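Local atomic coordinates of DnaJ homolog subfamily C member 27-A (Xenopus laevis, PDB entry 6JMG), a protein that binds GTP as a Rab-type small GTPase that also carries a DnaJ domain, and may take part in regulating the MEK/ERK pathway. Residues 31-36 and 69-74; 49-54 and 79-84; 18-23 and 112-117; 159-164 and 175-180. All blocks are in the same frame, centred on the assembly; numbering follows the deposited sequence.

Interaction 1: 31-36 and 69-74; sequences CIIKRY and IFDMAG. With GTP (guanosine-5'-triphosphate), chain C.
The CD1 methyl of Ile33 spans the gap between helix 31-36 and strand 69-72, ending against Asp71 with 3.9 Å to its CB. With chi1 at -68°, CG1 stands opposite the carbonyl carbon and the chain runs on extended to CD1, which lies alongside the carboxylate, about equally far from CB, CG and OD1. Ile69 completes the apolar patch in a reciprocal way: the two isoleucines run antiparallel, each methyl end beside the other's CG2, Ile33 CD1 lying 4.0 Å from Ile69 CG2 and Ile33 CG2 4.0 Å from Ile69 CD1. In Asp71, CG opposite the backbone N (chi1 173°) sends the carboxylate toward Ser30, a magnesium ligand whose hydroxyl is bonded to OD2; OD1 is held by Ser21 OG of strand 15-22. Nearest atoms put the Asp71 side chain about 4 Å from the magnesium ion, consistent with a second-shell part.

Both segments reach GTP through backbone amides: Cys31 N donates to the alpha-phosphate O1A (2.9 Å, 142°), and Gly74 N to the gamma-phosphate O2G (2.9 Å). Asp71 to Gly74 form the DxxG motif of small GTPases. Helix 29-38, which follows the P-loop, thus rests on strand 63-72 of the central sheet; Ile32 packs against helix 171-187, while Phe70 and Met72 point to the other face, onto strands 15-22 and 51-60.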
# COMPACT_ATOMS: atom_id res chain seq x y z
N CYS A 31 -7.53 10.09 17.92
CA CYS A 31 -8.87 10.65 18.05
C CYS A 31 -9.76 10.26 16.88
O CYS A 31 -10.97 10.10 17.08
CB CYS A 31 -8.87 12.19 18.14
SG CYS A 31 -8.06 13.01 19.51
N ILE A 32 -9.21 10.01 15.70
CA ILE A 32 -10.01 9.40 14.64
C ILE A 32 -10.53 8.05 15.10
O ILE A 32 -11.73 7.75 14.96
CB ILE A 32 -9.20 9.29 13.34
CG1 ILE A 32 -9.02 10.66 12.69
CG2 ILE A 32 -9.91 8.36 12.39
CD1 ILE A 32 -8.05 10.64 11.54
N ILE A 33 -9.67 7.23 15.70
CA ILE A 33 -10.09 5.89 16.09
C ILE A 33 -11.12 5.96 17.21
O ILE A 33 -12.20 5.36 17.14
CB ILE A 33 -8.87 5.05 16.49
CG1 ILE A 33 -7.99 4.77 15.27
CG2 ILE A 33 -9.31 3.76 17.19
CD1 ILE A 33 -6.56 4.42 15.61
N LYS A 34 -10.86 6.79 18.21
CA LYS A 34 -11.77 6.81 19.34
C LYS A 34 -13.08 7.52 19.01
O LYS A 34 -14.11 7.18 19.60
CB LYS A 34 -11.10 7.51 20.53
CG LYS A 34 -10.04 6.69 21.19
CD LYS A 34 -9.37 7.44 22.32
CE LYS A 34 -8.68 6.46 23.27
NZ LYS A 34 -7.43 7.02 23.84
N ARG A 35 -13.09 8.41 17.99
CA ARG A 35 -14.33 9.03 17.55
C ARG A 35 -15.29 7.99 16.97
O ARG A 35 -16.47 7.94 17.35
CB ARG A 35 -14.04 10.13 16.54
CG ARG A 35 -15.27 10.84 15.93
CD ARG A 35 -16.07 11.60 16.98
NE ARG A 35 -17.32 12.11 16.44
CZ ARG A 35 -17.68 13.40 16.46
NH1 ARG A 35 -16.88 14.31 17.01
NH2 ARG A 35 -18.85 13.76 15.94
N TYR A 36 -14.79 7.11 16.10
CA TYR A 36 -15.68 6.14 15.48
C TYR A 36 -15.92 4.91 16.35
O TYR A 36 -17.04 4.40 16.40
CB TYR A 36 -15.13 5.74 14.11
CG TYR A 36 -15.95 4.71 13.40
CD1 TYR A 36 -17.03 5.07 12.61
CD2 TYR A 36 -15.65 3.36 13.51
CE1 TYR A 36 -17.79 4.11 11.95
CE2 TYR A 36 -16.38 2.41 12.86
CZ TYR A 36 -17.44 2.78 12.08
OH TYR A 36 -18.16 1.79 11.44
N ILE A 69 -6.63 -3.32 16.51
CA ILE A 69 -6.11 -2.00 16.20
C ILE A 69 -4.81 -1.80 16.97
O ILE A 69 -4.77 -2.01 18.19
CB ILE A 69 -7.14 -0.90 16.53
CG1 ILE A 69 -8.42 -1.11 15.70
CG2 ILE A 69 -6.59 0.47 16.21
CD1 ILE A 69 -9.51 -0.02 15.90
N PHE A 70 -3.76 -1.43 16.25
CA PHE A 70 -2.47 -1.04 16.81
C PHE A 70 -2.31 0.43 16.45
O PHE A 70 -1.78 0.78 15.40
CB PHE A 70 -1.31 -1.89 16.25
CG PHE A 70 -1.42 -3.34 16.58
CD1 PHE A 70 -2.41 -4.13 16.00
CD2 PHE A 70 -0.55 -3.93 17.49
CE1 PHE A 70 -2.53 -5.48 16.32
CE2 PHE A 70 -0.66 -5.26 17.80
CZ PHE A 70 -1.65 -6.04 17.22
N ASP A 71 -2.77 1.29 17.35
CA ASP A 71 -2.68 2.73 17.18
C ASP A 71 -1.26 3.13 17.50
O ASP A 71 -0.82 2.97 18.65
CB ASP A 71 -3.71 3.40 18.09
CG ASP A 71 -3.58 4.91 18.11
OD1 ASP A 71 -3.00 5.50 17.18
OD2 ASP A 71 -4.07 5.52 19.08
N MET A 72 -0.50 3.59 16.49
CA MET A 72 0.93 3.82 16.68
C MET A 72 1.20 5.26 17.09
O MET A 72 0.47 6.19 16.72
CB MET A 72 1.74 3.52 15.40
CG MET A 72 1.51 2.14 14.73
SD MET A 72 2.76 1.66 13.47
CE MET A 72 2.81 3.04 12.43
N ALA A 73 2.29 5.44 17.82
CA ALA A 73 2.75 6.76 18.23
C ALA A 73 3.54 7.37 17.08
O ALA A 73 4.35 6.70 16.44
CB ALA A 73 3.61 6.64 19.48
N GLY A 74 3.30 8.65 16.82
CA GLY A 74 3.88 9.27 15.63
C GLY A 74 5.24 9.90 15.83
O GLY A 74 5.96 10.18 14.87
PG GTP C . 0.34 10.84 18.74
O1G GTP C . -0.32 9.65 19.38
O2G GTP C . 1.13 10.46 17.52
O3G GTP C . 1.27 11.49 19.75
O3B GTP C . -0.72 11.93 18.20
PB GTP C . -2.13 11.53 17.51
O1B GTP C . -1.98 11.38 16.02
O2B GTP C . -2.77 10.28 18.07
O3A GTP C . -3.02 12.85 17.76
PA GTP C . -4.29 12.85 18.74
O1A GTP C . -5.39 11.94 18.27
O2A GTP C . -3.90 12.50 20.15
O5' GTP C . -4.67 14.40 18.64
C5' GTP C . -3.69 15.38 18.89
C4' GTP C . -4.41 16.65 19.32
O4' GTP C . -5.14 17.12 18.22
C3' GTP C . -5.42 16.45 20.42
O3' GTP C . -5.36 17.64 21.15
C2' GTP C . -6.78 16.42 19.75
O2' GTP C . -7.81 17.03 20.48
C1' GTP C . -6.52 17.26 18.54
N9 GTP C . -7.32 16.81 17.40
C8 GTP C . -7.38 15.55 16.86
N7 GTP C . -8.21 15.58 15.79
C5 GTP C . -8.67 16.85 15.63
C6 GTP C . -9.53 17.42 14.71
O6 GTP C . -10.04 16.75 13.82
N1 GTP C . -9.80 18.77 14.78
C2 GTP C . -9.24 19.54 15.77
N2 GTP C . -9.54 20.84 15.82
N3 GTP C . -8.38 18.97 16.70
C4 GTP C . -8.11 17.64 16.63

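Interaction 2: 49-54 and 79-84; sequences IGIDYG and YEVRNE
Gly50 approaches Val81 with their CA atoms 5.7 Å apart, where the chain entering strand 51-54 bends past helix 79-82. The bend has the form of a classic gamma turn: Gly50 has phi/psi of 74/-75°, and Ile51 N donates to Ile49 O at 2.7 Å. In the G-domain fold of Rab proteins these two places correspond to the end of the first switch and to the second switch, the two regions that respond to the state of the nucleotide.

Val81 carries most of the contact through one branch. Its CG1, placed opposite the backbone N (chi1 167°), comes over the bare backbone of the glycine, 3.6 Å from Gly50 CA. The same methyl lies obliquely across Ile51, whose CG2 is 4.1 Å from Val81 CG1. Solvent reaches Val81, so this is a small apolar seam at the surface, without polar bonds joining the two segments.

The buried flank is formed by Arg82, whose aliphatic CG lies 4.4 Å from Gly50 O. Its guanidinium turns elsewhere: NH2 makes a salt bridge with Glu113 of helix 107-117, and NH1 donates to Ala73 O in the DxxG loop. Within segment 79-84 the flat group is held close to its own helix, with NH2 at the edge of the Tyr79 ring, in its plane, and Tyr79 CA 3.6 Å above one guanidinium face, nearer its edge than its centre.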
# COMPACT_ATOMS: atom_id res chain seq x y z
N ILE A 49 1.95 6.44 23.67
CA ILE A 49 3.28 6.07 24.13
C ILE A 49 3.64 4.77 23.43
O ILE A 49 3.23 3.67 23.83
CB ILE A 49 3.35 5.97 25.65
CG1 ILE A 49 3.04 7.35 26.24
CG2 ILE A 49 4.72 5.47 26.04
CD1 ILE A 49 3.08 7.39 27.77
N GLY A 50 4.39 4.91 22.35
CA GLY A 50 4.76 3.75 21.57
C GLY A 50 3.58 3.26 20.77
O GLY A 50 3.49 3.50 19.56
N ILE A 51 2.64 2.60 21.43
CA ILE A 51 1.61 1.86 20.71
C ILE A 51 0.46 1.55 21.67
O ILE A 51 0.68 1.19 22.83
CB ILE A 51 2.24 0.59 20.07
CG1 ILE A 51 1.24 -0.16 19.20
CG2 ILE A 51 2.85 -0.29 21.11
CD1 ILE A 51 1.33 0.26 17.74
N ASP A 52 -0.77 1.72 21.18
CA ASP A 52 -1.97 1.38 21.93
C ASP A 52 -2.72 0.31 21.18
O ASP A 52 -2.98 0.45 19.98
CB ASP A 52 -2.88 2.58 22.15
CG ASP A 52 -2.73 3.17 23.52
OD1 ASP A 52 -1.67 2.96 24.15
OD2 ASP A 52 -3.67 3.86 23.97
N TYR A 53 -3.01 -0.79 21.86
CA TYR A 53 -3.66 -1.94 21.28
C TYR A 53 -5.08 -2.03 21.79
O TYR A 53 -5.32 -1.87 22.99
CB TYR A 53 -2.92 -3.24 21.61
CG TYR A 53 -3.67 -4.48 21.19
CD1 TYR A 53 -3.78 -4.83 19.85
CD2 TYR A 53 -4.30 -5.29 22.13
CE1 TYR A 53 -4.48 -5.98 19.47
CE2 TYR A 53 -5.00 -6.43 21.76
CZ TYR A 53 -5.09 -6.76 20.43
OH TYR A 53 -5.79 -7.88 20.06
N GLY A 54 -5.99 -2.33 20.89
CA GLY A 54 -7.37 -2.52 21.27
C GLY A 54 -8.07 -3.37 20.24
O GLY A 54 -7.59 -3.57 19.13
N TYR A 79 10.29 5.05 16.90
CA TYR A 79 10.58 4.27 15.71
C TYR A 79 10.79 2.79 16.04
O TYR A 79 10.16 1.91 15.44
CB TYR A 79 11.83 4.85 15.04
CG TYR A 79 12.36 4.03 13.90
CD1 TYR A 79 11.61 3.86 12.74
CD2 TYR A 79 13.61 3.44 13.97
CE1 TYR A 79 12.09 3.12 11.68
CE2 TYR A 79 14.10 2.70 12.92
CZ TYR A 79 13.34 2.54 11.77
OH TYR A 79 13.84 1.79 10.73
N GLU A 80 11.66 2.51 17.02
CA GLU A 80 12.01 1.13 17.33
C GLU A 80 10.84 0.38 17.97
O GLU A 80 10.74 -0.84 17.82
CB GLU A 80 13.22 1.09 18.25
CG GLU A 80 14.53 1.45 17.55
CD GLU A 80 14.87 2.94 17.64
OE1 GLU A 80 13.96 3.75 17.96
OE2 GLU A 80 16.05 3.29 17.41
N VAL A 81 9.97 1.09 18.68
CA VAL A 81 8.79 0.45 19.26
C VAL A 81 7.81 0.06 18.17
O VAL A 81 7.18 -1.01 18.24
CB VAL A 81 8.15 1.37 20.32
CG1 VAL A 81 6.77 0.84 20.68
CG2 VAL A 81 9.04 1.47 21.57
N ARG A 82 7.65 0.91 17.14
CA ARG A 82 6.64 0.66 16.11
C ARG A 82 7.04 -0.46 15.17
O ARG A 82 6.16 -1.17 14.66
CB ARG A 82 6.42 1.90 15.24
CG ARG A 82 5.97 3.14 15.89
CD ARG A 82 5.68 4.19 14.81
NE ARG A 82 6.85 4.63 14.05
CZ ARG A 82 7.44 5.82 14.19
NH1 ARG A 82 7.00 6.71 15.08
NH2 ARG A 82 8.50 6.14 13.44
N ASN A 83 8.35 -0.68 14.96
CA ASN A 83 8.79 -1.57 13.88
C ASN A 83 8.20 -2.98 13.99
O ASN A 83 7.95 -3.62 12.97
CB ASN A 83 10.31 -1.68 13.88
CG ASN A 83 10.97 -0.46 13.32
OD1 ASN A 83 10.33 0.36 12.67
ND2 ASN A 83 12.26 -0.32 13.58
N GLU A 84 7.92 -3.46 15.21
CA GLU A 84 7.38 -4.81 15.34
C GLU A 84 5.98 -4.96 14.78
O GLU A 84 5.54 -6.10 14.55
CB GLU A 84 7.36 -5.24 16.81
CG GLU A 84 8.55 -6.11 17.23
CD GLU A 84 8.51 -7.52 16.65
OE1 GLU A 84 9.53 -7.91 16.06
OE2 GLU A 84 7.51 -8.26 16.79

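Interaction 3: 18-23 and 112-117; sequences KVISMG and AEMKQE
Met114 lies across the Met22 side chain at about a right angle, so that the two sulfurs meet: Met22 SD is 4.0 Å from Met114 SD and 4.1 Å from Met114 CB. The two thioethers have different shapes. Met114 puts CG opposite its backbone N (chi1 -173°) and stays extended to the methyl, a straight arm projecting from helix 112-117 toward the sheet. In Met22 the sulfur is placed by CG standing opposite the carbonyl carbon (chi1 -57°) and by an extended second torsion; the last torsion bends only the terminal methyl, whose position is uncertain.

Beyond the sulfurs the arm of Met114 continues to Ile20, two residues back along strand 18-22. Here the approach is tip to tip, Met114 CE facing Ile20 CD1 at 4.1 Å. One methionine therefore covers two successive inward-facing residues of the strand.

Strand 15-22 leads directly into the P-loop, of which Gly23 is the first glycine, while helix 107-117 packs over the face of the sheet that carries Met72. Val92 of strand 91-97 and Tyr86 border the methionine arm, and Glu113, one residue earlier, bonds the tyrosine hydroxyl. All three touching residues are buried. Only methyl, methylene and sulfur atoms meet between the two segments, so their hold on each other is one of dispersion and water exclusion, with no directional bond to fix the register.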
# COMPACT_ATOMS: atom_id res chain seq x y z
N LYS A 18 -6.33 -6.93 11.20
CA LYS A 18 -5.38 -6.09 11.91
C LYS A 18 -5.29 -4.73 11.22
O LYS A 18 -5.10 -4.66 10.00
CB LYS A 18 -4.01 -6.77 11.94
CG LYS A 18 -2.88 -5.87 12.41
CD LYS A 18 -1.51 -6.56 12.29
CE LYS A 18 -0.48 -5.85 13.15
NZ LYS A 18 0.71 -5.55 12.33
N VAL A 19 -5.45 -3.65 11.98
CA VAL A 19 -5.45 -2.28 11.49
C VAL A 19 -4.40 -1.49 12.26
O VAL A 19 -4.30 -1.62 13.49
CB VAL A 19 -6.84 -1.63 11.64
CG1 VAL A 19 -6.77 -0.17 11.32
CG2 VAL A 19 -7.90 -2.34 10.78
N ILE A 20 -3.59 -0.72 11.56
CA ILE A 20 -2.65 0.16 12.24
C ILE A 20 -2.87 1.59 11.78
O ILE A 20 -3.48 1.85 10.74
CB ILE A 20 -1.19 -0.26 11.99
CG1 ILE A 20 -0.83 -0.05 10.54
CG2 ILE A 20 -0.98 -1.72 12.40
CD1 ILE A 20 0.66 -0.22 10.31
N SER A 21 -2.35 2.52 12.57
CA SER A 21 -2.38 3.95 12.25
C SER A 21 -0.97 4.48 12.08
O SER A 21 -0.07 4.15 12.86
CB SER A 21 -3.07 4.73 13.37
OG SER A 21 -2.27 4.63 14.56
N MET A 22 -0.77 5.34 11.09
CA MET A 22 0.54 5.93 10.87
C MET A 22 0.36 7.41 10.57
O MET A 22 -0.66 7.84 10.01
CB MET A 22 1.31 5.24 9.71
CG MET A 22 1.54 3.74 9.85
SD MET A 22 2.39 2.91 8.47
CE MET A 22 3.04 4.30 7.59
N GLY A 23 1.35 8.19 10.95
CA GLY A 23 1.39 9.62 10.70
C GLY A 23 2.02 10.36 11.87
O GLY A 23 2.16 9.84 12.98
N ALA A 112 7.95 4.64 3.39
CA ALA A 112 9.28 4.04 3.35
C ALA A 112 9.56 3.23 4.61
O ALA A 112 10.11 2.13 4.55
CB ALA A 112 10.34 5.13 3.18
N GLU A 113 9.17 3.76 5.77
CA GLU A 113 9.45 3.08 7.02
C GLU A 113 8.67 1.77 7.11
O GLU A 113 9.23 0.74 7.48
CB GLU A 113 9.12 4.00 8.18
CG GLU A 113 9.07 3.29 9.49
CD GLU A 113 8.95 4.25 10.61
OE1 GLU A 113 8.30 3.89 11.62
OE2 GLU A 113 9.48 5.37 10.48
N MET A 114 7.41 1.80 6.72
CA MET A 114 6.64 0.56 6.66
C MET A 114 7.24 -0.39 5.64
O MET A 114 7.44 -1.58 5.93
CB MET A 114 5.18 0.86 6.30
CG MET A 114 4.27 -0.37 6.39
SD MET A 114 2.58 -0.11 5.81
CE MET A 114 1.80 -1.50 6.60
N LYS A 115 7.56 0.11 4.44
CA LYS A 115 8.04 -0.77 3.37
C LYS A 115 9.31 -1.51 3.76
O LYS A 115 9.50 -2.66 3.34
CB LYS A 115 8.28 0.01 2.08
CG LYS A 115 7.19 -0.14 1.05
CD LYS A 115 7.39 0.82 -0.13
CE LYS A 115 6.13 0.97 -0.98
NZ LYS A 115 6.16 2.21 -1.83
N GLN A 116 10.20 -0.91 4.56
CA GLN A 116 11.36 -1.71 4.92
C GLN A 116 11.09 -2.72 6.02
O GLN A 116 11.80 -3.72 6.11
CB GLN A 116 12.60 -0.92 5.28
CG GLN A 116 13.70 -1.81 4.65
CD GLN A 116 15.13 -1.38 4.81
OE1 GLN A 116 16.03 -2.23 4.91
NE2 GLN A 116 15.37 -0.07 4.79
N GLU A 117 10.11 -2.48 6.90
CA GLU A 117 9.87 -3.47 7.93
C GLU A 117 9.18 -4.71 7.37
O GLU A 117 9.01 -5.69 8.11
CB GLU A 117 9.03 -2.87 9.05
CG GLU A 117 9.63 -3.13 10.41
CD GLU A 117 11.11 -2.80 10.46
OE1 GLU A 117 11.90 -3.72 10.76
OE2 GLU A 117 11.48 -1.61 10.20

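Interaction 4: 159-164 and 175-180; sequences LYFETS and FQAFYS. With GTP (guanosine-5'-triphosphate), chain C.
Ala177 meets the Phe161 ring at its edge, near the ring plane, and this is the tight part of the contact: Ala177 CB is 3.4 Å from Phe161 CZ and 3.8 Å from Phe161 CE2. The ring reaches the helix because chi1 of -73° sets CG opposite the carbonyl carbon. Helix 175-180 runs nearly antiparallel to strand 159-163, their axes at 165°.

At Leu159 the packing is looser. This residue sends only CD1 across, 4.0 Å from Ala177 CB and 3.7 Å from Ala177 O, and remains partly open to solvent, as the alanine and the phenylalanine do. On the buried flank Phe178 turns its ring to strands 128-134 and 91-97. One residue before Ala177, Gln176 O is gripped from opposite faces by Ser180 N and Ser180 OG, the hydroxyl donating at 2.6 Å.

This joins the last strand of the Ras-like sheet to helix 171-187, which follows it. Ser164, after Thr163, lies by the base in a Ser-Ala-Gln sequence at the place of the SAK motif of Ras proteins, with Ser164 CA 3.5 Å from the guanine O6. Between the segments, methyls meet an aromatic edge, a methyl and a backbone carbonyl, which implies van der Waals packing without a directional bond.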
# COMPACT_ATOMS: atom_id res chain seq x y z
N LEU A 159 -7.38 5.06 -0.53
CA LEU A 159 -8.59 5.85 -0.35
C LEU A 159 -8.21 7.19 0.26
O LEU A 159 -7.22 7.29 1.00
CB LEU A 159 -9.59 5.13 0.55
CG LEU A 159 -9.97 3.72 0.10
CD1 LEU A 159 -10.99 3.12 1.04
CD2 LEU A 159 -10.54 3.81 -1.30
N TYR A 160 -9.00 8.21 -0.04
CA TYR A 160 -8.74 9.56 0.45
C TYR A 160 -9.99 10.12 1.08
O TYR A 160 -11.08 10.02 0.50
CB TYR A 160 -8.28 10.49 -0.66
CG TYR A 160 -8.10 11.92 -0.19
CD1 TYR A 160 -6.92 12.33 0.41
CD2 TYR A 160 -9.11 12.85 -0.36
CE1 TYR A 160 -6.75 13.65 0.83
CE2 TYR A 160 -8.95 14.18 0.06
CZ TYR A 160 -7.77 14.57 0.65
OH TYR A 160 -7.61 15.87 1.07
N PHE A 161 -9.85 10.71 2.26
CA PHE A 161 -11.01 11.29 2.92
C PHE A 161 -10.57 12.52 3.69
O PHE A 161 -9.50 12.54 4.30
CB PHE A 161 -11.69 10.34 3.90
CG PHE A 161 -12.46 9.25 3.26
CD1 PHE A 161 -13.79 9.44 2.95
CD2 PHE A 161 -11.84 8.03 2.96
CE1 PHE A 161 -14.53 8.42 2.36
CE2 PHE A 161 -12.56 7.01 2.37
CZ PHE A 161 -13.91 7.21 2.07
N GLU A 162 -11.44 13.52 3.64
CA GLU A 162 -11.34 14.67 4.49
C GLU A 162 -12.14 14.36 5.75
O GLU A 162 -13.26 13.84 5.68
CB GLU A 162 -11.89 15.90 3.77
CG GLU A 162 -11.11 16.17 2.50
CD GLU A 162 -10.88 17.63 2.27
OE1 GLU A 162 -9.73 17.99 1.96
OE2 GLU A 162 -11.87 18.40 2.41
N THR A 163 -11.52 14.59 6.90
CA THR A 163 -12.10 14.15 8.16
C THR A 163 -11.87 15.20 9.22
O THR A 163 -10.94 16.02 9.14
CB THR A 163 -11.52 12.82 8.69
OG1 THR A 163 -10.10 12.94 8.84
CG2 THR A 163 -11.85 11.67 7.77
N SER A 164 -12.71 15.12 10.25
CA SER A 164 -12.51 15.84 11.49
C SER A 164 -12.97 14.93 12.61
O SER A 164 -14.14 14.56 12.68
CB SER A 164 -13.28 17.17 11.54
OG SER A 164 -13.31 17.71 12.85
N PHE A 175 -14.47 5.15 7.55
CA PHE A 175 -14.46 3.81 8.12
C PHE A 175 -15.34 2.85 7.33
O PHE A 175 -15.00 1.67 7.20
CB PHE A 175 -14.87 3.86 9.59
CG PHE A 175 -13.70 4.05 10.50
CD1 PHE A 175 -12.74 3.06 10.64
CD2 PHE A 175 -13.52 5.24 11.17
CE1 PHE A 175 -11.65 3.24 11.45
CE2 PHE A 175 -12.42 5.44 11.98
CZ PHE A 175 -11.48 4.43 12.12
N GLN A 176 -16.43 3.34 6.76
CA GLN A 176 -17.26 2.43 5.98
C GLN A 176 -16.56 2.05 4.69
O GLN A 176 -16.56 0.88 4.30
CB GLN A 176 -18.62 3.08 5.69
CG GLN A 176 -19.60 2.18 4.93
CD GLN A 176 -20.33 1.19 5.83
OE1 GLN A 176 -20.36 -0.01 5.56
NE2 GLN A 176 -20.93 1.69 6.91
N ALA A 177 -15.89 3.00 4.04
CA ALA A 177 -15.15 2.66 2.84
C ALA A 177 -13.95 1.79 3.17
O ALA A 177 -13.62 0.86 2.42
CB ALA A 177 -14.71 3.93 2.13
N PHE A 178 -13.29 2.08 4.29
CA PHE A 178 -12.11 1.35 4.74
C PHE A 178 -12.42 -0.13 4.93
O PHE A 178 -11.73 -1.00 4.38
CB PHE A 178 -11.65 1.97 6.05
CG PHE A 178 -10.35 1.44 6.62
CD1 PHE A 178 -9.16 1.53 5.92
CD2 PHE A 178 -10.32 0.96 7.92
CE1 PHE A 178 -7.97 1.11 6.50
CE2 PHE A 178 -9.14 0.53 8.50
CZ PHE A 178 -7.97 0.61 7.79
N TYR A 179 -13.46 -0.43 5.72
CA TYR A 179 -13.75 -1.82 6.04
C TYR A 179 -14.35 -2.56 4.86
O TYR A 179 -14.19 -3.78 4.74
CB TYR A 179 -14.65 -1.91 7.27
CG TYR A 179 -13.96 -1.57 8.57
CD1 TYR A 179 -12.75 -2.16 8.90
CD2 TYR A 179 -14.49 -0.62 9.46
CE1 TYR A 179 -12.11 -1.86 10.10
CE2 TYR A 179 -13.85 -0.31 10.66
CZ TYR A 179 -12.66 -0.94 10.98
OH TYR A 179 -12.00 -0.65 12.16
N SER A 180 -15.05 -1.84 3.97
CA SER A 180 -15.56 -2.53 2.80
C SER A 180 -14.42 -2.93 1.86
O SER A 180 -14.40 -4.04 1.35
CB SER A 180 -16.58 -1.68 2.07
OG SER A 180 -17.51 -1.13 2.98
PG GTP C . 0.34 10.84 18.74
O1G GTP C . -0.32 9.65 19.38
O2G GTP C . 1.13 10.46 17.52
O3G GTP C . 1.27 11.49 19.75
O3B GTP C . -0.72 11.93 18.20
PB GTP C . -2.13 11.53 17.51
O1B GTP C . -1.98 11.38 16.02
O2B GTP C . -2.77 10.28 18.07
O3A GTP C . -3.02 12.85 17.76
PA GTP C . -4.29 12.85 18.74
O1A GTP C . -5.39 11.94 18.27
O2A GTP C . -3.90 12.50 20.15
O5' GTP C . -4.67 14.40 18.64
C5' GTP C . -3.69 15.38 18.89
C4' GTP C . -4.41 16.65 19.32
O4' GTP C . -5.14 17.12 18.22
C3' GTP C . -5.42 16.45 20.42
O3' GTP C . -5.36 17.64 21.15
C2' GTP C . -6.78 16.42 19.75
O2' GTP C . -7.81 17.03 20.48
C1' GTP C . -6.52 17.26 18.54
N9 GTP C . -7.32 16.81 17.40
C8 GTP C . -7.38 15.55 16.86
N7 GTP C . -8.21 15.58 15.79
C5 GTP C . -8.67 16.85 15.63
C6 GTP C . -9.53 17.42 14.71
O6 GTP C . -10.04 16.75 13.82
N1 GTP C . -9.80 18.77 14.78
C2 GTP C . -9.24 19.54 15.77
N2 GTP C . -9.54 20.84 15.82
N3 GTP C . -8.38 18.97 16.70
C4 GTP C . -8.11 17.64 16.63

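In the fold
All four contacts dress one Ras-like sheet. Interactions 1 and 4 lie on one face, where Tyr36 CG comes within 3.3 Å of Phe175 CD2; interactions 2 and 3 lie on the other, where Tyr79 CD1 packs 3.4 Å from Glu113 CD. Neighbouring strands join the faces: Asp71 N to Asp52 O (2.8 Å) links interactions 1 and 2, and Phe70 N to Val19 O (2.8 Å) links 1 and 3. GTP is touched at its phosphates by interaction 1 and at its base by interaction 4, whose centres are 14 Å apart. Interactions 2 and 4 are farthest apart, 23 Å between centres, without touching.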